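Local coordinates for protein malate oxidoreductase (Thermotoga maritima, PDB 1VL6) that probably catalyses the NAD-dependent oxidative decarboxylation of malate to pyruvate, as other malic enzymes do, at residues 193-198 and 266-271; 130-135 and 158-163. All coordinates share one frame; numbering follows the deposited sequence.

The two contacts come in series along the chain. Interaction 2 (130-135 with 158-163) closes before interaction 1 (193-198 with 266-271) opens. Helix 166-186 runs between them, and its side packs on V193, V195 and F266 of interaction 1. Interaction 2 joins two loops that lead into the neighbouring strands 137-140 and 163-165 of the four-stranded parallel sheet. Interaction 1 pairs two strands inside the mixed sheet of the NAD-binding domain. The centres are 35 Å apart, on opposite sides of the chain's centre, and the nearest atoms are about 19 Å apart. Interaction 1 thus lies within a sheet; interaction 2 joins loops entering the other. Interaction 2 also lies beside a second subunit; interaction 1 does not.

Interaction 1. Residues 193-198 and 266-271; sequences VKVVVN and FFIGVS
N198 reaches across to the chain of F266-S271 with both its backbone and its side chain. Its CG is anti to the backbone N (chi1 -173°), which carries the amide toward S271. CB comes first and lies 3.6 Å from F267 CE1, with CZ of the same ring a little farther off. CG then passes S271 OG at a longer distance. At the tip, ND2 gives OG of S271 a weak, bent hydrogen bond of 2.8 Å. That hydroxyl is also bonded to E299.

Behind this end, strands 194-198 and 266-269 run parallel, with an angle of 15° between their directions. Each strand offers its N-H and C=O groups in turn. V196 N bonds F266 O at 2.8 Å, with the donor above the carbonyl plane. I268 N meets V196 O almost head-on, nearly along the C=O axis. V270 N continues the series to N198 O at 2.9 Å.

The two strands sit at the centre of a Rossmann-type sheet, between strands 218-223 and 289-292. A glycine-rich GxGxxG sequence follows N198, consistent with a dinucleotide-binding turn, and V270 packs on A203 and I207 of the helix after it.

On the face carrying V195, V197, F266 and I268, the groups are apolar. V195 CG1 lies 3.9 Å from F266 CB and 4.0 Å from I268 CD1. V193 CG1 comes to the edge of the F266 ring, 4.0 Å from CE1. Helix 166-186 covers this end through F179, A182 and L183.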
loop_
_atom_site.group_PDB
_atom_site.type_symbol
_atom_site.label_atom_id
_atom_site.label_comp_id
_atom_site.label_asym_id
_atom_site.label_seq_id
_atom_site.Cartn_x
_atom_site.Cartn_y
_atom_site.Cartn_z
ATOM N N VAL A 193 -12.388 47.212 -15.790
ATOM C CA VAL A 193 -10.933 47.089 -15.698
ATOM C C VAL A 193 -10.238 46.720 -16.999
ATOM O O VAL A 193 -10.793 45.951 -17.797
ATOM C CB VAL A 193 -10.475 46.054 -14.627
ATOM C CG1 VAL A 193 -10.773 46.584 -13.283
ATOM C CG2 VAL A 193 -11.137 44.725 -14.837
ATOM N N LYS A 194 -9.014 47.249 -17.167
ATOM C CA LYS A 194 -8.140 46.887 -18.264
ATOM C C LYS A 194 -7.167 45.824 -17.764
ATOM O O LYS A 194 -6.411 46.084 -16.809
ATOM C CB LYS A 194 -7.365 48.103 -18.714
ATOM C CG LYS A 194 -6.341 47.900 -19.827
ATOM C CD LYS A 194 -5.480 49.170 -20.096
ATOM C CE LYS A 194 -4.981 49.229 -21.555
ATOM N NZ LYS A 194 -3.747 50.063 -21.733
ATOM N N VAL A 195 -7.189 44.655 -18.402
ATOM C CA VAL A 195 -6.377 43.552 -18.006
ATOM C C VAL A 195 -5.443 43.158 -19.120
ATOM O O VAL A 195 -5.902 42.825 -20.205
ATOM C CB VAL A 195 -7.231 42.343 -17.730
ATOM C CG1 VAL A 195 -6.331 41.170 -17.215
ATOM C CG2 VAL A 195 -8.342 42.682 -16.740
ATOM N N VAL A 196 -4.131 43.189 -18.858
ATOM C CA VAL A 196 -3.148 42.843 -19.856
ATOM C C VAL A 196 -2.743 41.405 -19.631
ATOM O O VAL A 196 -2.259 41.091 -18.562
ATOM C CB VAL A 196 -1.910 43.720 -19.764
ATOM C CG1 VAL A 196 -0.828 43.177 -20.681
ATOM C CG2 VAL A 196 -2.217 45.112 -20.191
ATOM N N VAL A 197 -2.910 40.542 -20.635
ATOM C CA VAL A 197 -2.401 39.194 -20.575
ATOM C C VAL A 197 -1.205 39.052 -21.507
ATOM O O VAL A 197 -1.342 39.244 -22.709
ATOM C CB VAL A 197 -3.453 38.201 -20.998
ATOM C CG1 VAL A 197 -2.896 36.736 -20.900
ATOM C CG2 VAL A 197 -4.685 38.362 -20.162
ATOM N N ASN A 198 -0.047 38.674 -20.968
ATOM C CA ASN A 198 1.150 38.532 -21.779
ATOM C C ASN A 198 1.600 37.090 -21.872
ATOM O O ASN A 198 1.859 36.451 -20.852
ATOM C CB ASN A 198 2.291 39.333 -21.189
ATOM C CG ASN A 198 3.531 39.365 -22.104
ATOM O OD1 ASN A 198 3.531 40.064 -23.091
ATOM N ND2 ASN A 198 4.589 38.608 -21.756
ATOM N N PHE A 266 -4.640 45.268 -14.296
ATOM C CA PHE A 266 -4.025 43.972 -14.026
ATOM C C PHE A 266 -3.042 43.641 -15.116
ATOM O O PHE A 266 -3.232 44.025 -16.294
ATOM C CB PHE A 266 -5.069 42.880 -13.985
ATOM C CG PHE A 266 -6.060 43.020 -12.856
ATOM C CD1 PHE A 266 -7.038 43.995 -12.897
ATOM C CD2 PHE A 266 -6.050 42.134 -11.801
ATOM C CE1 PHE A 266 -7.967 44.103 -11.903
ATOM C CE2 PHE A 266 -6.973 42.246 -10.803
ATOM C CZ PHE A 266 -7.925 43.230 -10.836
ATOM N N PHE A 267 -1.967 42.967 -14.720
ATOM C CA PHE A 267 -1.083 42.332 -15.659
ATOM C C PHE A 267 -1.138 40.885 -15.293
ATOM O O PHE A 267 -0.940 40.538 -14.110
ATOM C CB PHE A 267 0.358 42.847 -15.544
ATOM C CG PHE A 267 1.400 41.954 -16.213
ATOM C CD1 PHE A 267 1.710 42.103 -17.557
ATOM C CD2 PHE A 267 2.024 40.961 -15.513
ATOM C CE1 PHE A 267 2.627 41.297 -18.159
ATOM C CE2 PHE A 267 2.935 40.133 -16.133
ATOM C CZ PHE A 267 3.240 40.305 -17.450
ATOM N N ILE A 268 -1.396 40.039 -16.295
ATOM C CA ILE A 268 -1.257 38.614 -16.128
ATOM C C ILE A 268 -0.269 38.070 -17.130
ATOM O O ILE A 268 -0.507 38.053 -18.349
ATOM C CB ILE A 268 -2.568 37.954 -16.312
ATOM C CG1 ILE A 268 -3.618 38.684 -15.446
ATOM C CG2 ILE A 268 -2.452 36.543 -15.894
ATOM C CD1 ILE A 268 -4.908 37.924 -15.264
ATOM N N GLY A 269 0.854 37.613 -16.600
ATOM C CA GLY A 269 1.928 37.123 -17.410
ATOM C C GLY A 269 2.149 35.656 -17.216
ATOM O O GLY A 269 2.285 35.155 -16.088
ATOM N N VAL A 270 2.229 34.968 -18.343
ATOM C CA VAL A 270 2.371 33.533 -18.360
ATOM C C VAL A 270 3.364 33.347 -19.507
ATOM O O VAL A 270 3.044 32.763 -20.518
ATOM C CB VAL A 270 0.871 33.041 -18.421
ATOM C CG1 VAL A 270 0.284 32.933 -19.794
ATOM C CG2 VAL A 270 0.596 31.886 -17.578
ATOM N N SER A 271 4.577 33.911 -19.319
ATOM C CA SER A 271 5.520 34.196 -20.393
ATOM C C SER A 271 7.008 34.011 -20.017
ATOM O O SER A 271 7.444 32.932 -19.812
ATOM C CB SER A 271 5.248 35.624 -20.944
ATOM O OG SER A 271 5.627 36.694 -20.048
#

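Interaction 2. Residues 130-135 and 158-163; sequences SLEPSF and EMNIPV
E132 meets M159 and N160 because its side chain is stretched out. CG is anti to the backbone N (chi1 -171°), and chi2 of 165° keeps the chain extended up to the carboxylate. M159, a selenomethionine, instead bends at chi3 (72°), which turns its CE back onto E132. The contact joins two loops of the alpha/beta N-terminal part of the malic enzyme. Each leads from a helix into a strand of the parallel sheet: 121-130 into 137-140, and 147-158 into 163-165. Residues 132-134 form a short 3-10 turn on the first of these paths. M159 is the first residue past the helical part of the second.

The backbone N-H of N160 is the donor that links the loops. It bonds E132 OE2 at 3.1 Å and has a longer, weak bond to OE1. OE2 is approached from above the carboxylate plane. The carboxylate thus spans the N-H with both oxygens, and the negative charge probably favours this pairing. The aliphatic part of E132 runs past M159 in the opposite direction, with CB 3.6 Å from M159 CE. OE1 also lies 3.5 Å from M159 CB.

I161 also packs along E132, beside M159. Its CG1 is 4.1 Å from E132 CG, and its side chain also packs on I138 and R68. R68 in turn donates a hydrogen bond to the carbonyl oxygen of E132. The far side of the first loop meets a second subunit: S134 OG bonds the backbone N of C115, and the F135 ring meets F112, both of that subunit. Within the chain, CD1 of I161 ends 3.6 Å from the carbonyl oxygen of F135 and 4.3 Å from its CB.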
loop_
_atom_site.group_PDB
_atom_site.type_symbol
_atom_site.label_atom_id
_atom_site.label_comp_id
_atom_site.label_asym_id
_atom_site.label_seq_id
_atom_site.Cartn_x
_atom_site.Cartn_y
_atom_site.Cartn_z
ATOM N N SER A 130 -7.624 5.528 -28.662
ATOM C CA SER A 130 -7.540 4.089 -28.605
ATOM C C SER A 130 -7.446 3.587 -27.179
ATOM O O SER A 130 -7.720 2.417 -26.933
ATOM C CB SER A 130 -6.332 3.586 -29.392
ATOM O OG SER A 130 -5.097 3.803 -28.724
ATOM N N LEU A 131 -7.073 4.471 -26.249
ATOM C CA LEU A 131 -6.902 4.116 -24.859
ATOM C C LEU A 131 -8.165 4.246 -24.069
ATOM O O LEU A 131 -8.175 3.872 -22.910
ATOM C CB LEU A 131 -5.842 5.009 -24.199
ATOM C CG LEU A 131 -4.438 5.027 -24.821
ATOM C CD1 LEU A 131 -3.585 6.003 -24.084
ATOM C CD2 LEU A 131 -3.768 3.636 -24.862
ATOM N N GLU A 132 -9.247 4.718 -24.681
ATOM C CA GLU A 132 -10.453 4.985 -23.915
ATOM C C GLU A 132 -10.946 3.839 -23.027
ATOM O O GLU A 132 -11.385 4.106 -21.912
ATOM C CB GLU A 132 -11.596 5.432 -24.810
ATOM C CG GLU A 132 -12.790 5.922 -23.990
ATOM C CD GLU A 132 -13.801 6.699 -24.766
ATOM O OE1 GLU A 132 -13.451 7.260 -25.820
ATOM O OE2 GLU A 132 -14.943 6.754 -24.286
ATOM N N PRO A 133 -10.910 2.587 -23.494
ATOM C CA PRO A 133 -11.389 1.479 -22.678
ATOM C C PRO A 133 -10.604 1.249 -21.415
ATOM O O PRO A 133 -11.100 0.601 -20.499
ATOM C CB PRO A 133 -11.250 0.247 -23.614
ATOM C CG PRO A 133 -11.215 0.804 -24.956
ATOM C CD PRO A 133 -10.460 2.097 -24.811
ATOM N N SER A 134 -9.384 1.769 -21.360
ATOM C CA SER A 134 -8.488 1.482 -20.234
ATOM C C SER A 134 -8.511 2.515 -19.106
ATOM O O SER A 134 -7.902 2.286 -18.040
ATOM C CB SER A 134 -7.059 1.297 -20.777
ATOM O OG SER A 134 -7.054 0.259 -21.765
ATOM N N PHE A 135 -9.225 3.628 -19.318
ATOM C CA PHE A 135 -9.229 4.730 -18.344
ATOM C C PHE A 135 -10.575 5.344 -18.122
ATOM O O PHE A 135 -11.434 5.313 -18.982
ATOM C CB PHE A 135 -8.272 5.815 -18.787
ATOM C CG PHE A 135 -6.869 5.335 -18.915
ATOM C CD1 PHE A 135 -6.100 5.151 -17.808
ATOM C CD2 PHE A 135 -6.338 5.017 -20.160
ATOM C CE1 PHE A 135 -4.812 4.684 -17.942
ATOM C CE2 PHE A 135 -5.069 4.553 -20.292
ATOM C CZ PHE A 135 -4.312 4.364 -19.179
ATOM N N GLU A 158 -14.549 13.956 -29.061
ATOM C CA GLU A 158 -14.685 12.612 -29.604
ATOM C C GLU A 158 -14.655 11.481 -28.577
ATOM O O GLU A 158 -15.035 10.353 -28.885
ATOM C CB GLU A 158 -13.621 12.382 -30.667
ATOM C CG GLU A 158 -13.792 13.283 -31.875
ATOM C CD GLU A 158 -12.647 13.216 -32.864
ATOM O OE1 GLU A 158 -11.906 12.214 -32.869
ATOM O OE2 GLU A 158 -12.505 14.189 -33.644
HETATM N N MSE A 159 -14.175 11.744 -27.372
HETATM C CA MSE A 159 -14.117 10.692 -26.364
HETATM C C MSE A 159 -15.275 10.819 -25.402
HETATM O O MSE A 159 -15.918 11.836 -25.317
HETATM C CB MSE A 159 -12.788 10.723 -25.609
HETATM C CG MSE A 159 -11.550 10.470 -26.514
HETATM SE SE MSE A 159 -9.855 10.425 -25.511
HETATM C CE MSE A 159 -10.197 8.730 -24.683
ATOM N N ASN A 160 -15.557 9.737 -24.709
ATOM C CA ASN A 160 -16.659 9.695 -23.764
ATOM C C ASN A 160 -16.186 9.503 -22.366
ATOM O O ASN A 160 -16.882 8.936 -21.573
ATOM C CB ASN A 160 -17.578 8.543 -24.109
ATOM C CG ASN A 160 -18.467 8.865 -25.258
ATOM O OD1 ASN A 160 -18.336 8.287 -26.332
ATOM N ND2 ASN A 160 -19.342 9.833 -25.067
ATOM N N ILE A 161 -14.951 9.885 -22.123
ATOM C CA ILE A 161 -14.452 10.060 -20.806
ATOM C C ILE A 161 -13.909 11.472 -20.809
ATOM O O ILE A 161 -13.600 11.976 -21.871
ATOM C CB ILE A 161 -13.345 9.062 -20.470
ATOM C CG1 ILE A 161 -12.193 9.077 -21.510
ATOM C CG2 ILE A 161 -13.902 7.743 -20.355
ATOM C CD1 ILE A 161 -10.960 8.202 -21.113
ATOM N N PRO A 162 -13.848 12.131 -19.664
ATOM C CA PRO A 162 -13.410 13.505 -19.630
ATOM C C PRO A 162 -11.946 13.598 -20.041
ATOM O O PRO A 162 -11.168 12.651 -19.809
ATOM C CB PRO A 162 -13.606 13.914 -18.142
ATOM C CG PRO A 162 -13.549 12.634 -17.378
ATOM C CD PRO A 162 -14.233 11.649 -18.329
ATOM N N VAL A 163 -11.603 14.711 -20.686
ATOM C CA VAL A 163 -10.249 15.008 -21.053
ATOM C C VAL A 163 -9.974 16.411 -20.589
ATOM O O VAL A 163 -10.730 17.315 -20.887
ATOM C CB VAL A 163 -10.097 15.001 -22.550
ATOM C CG1 VAL A 163 -8.643 15.227 -22.946
ATOM C CG2 VAL A 163 -10.665 13.707 -23.165
#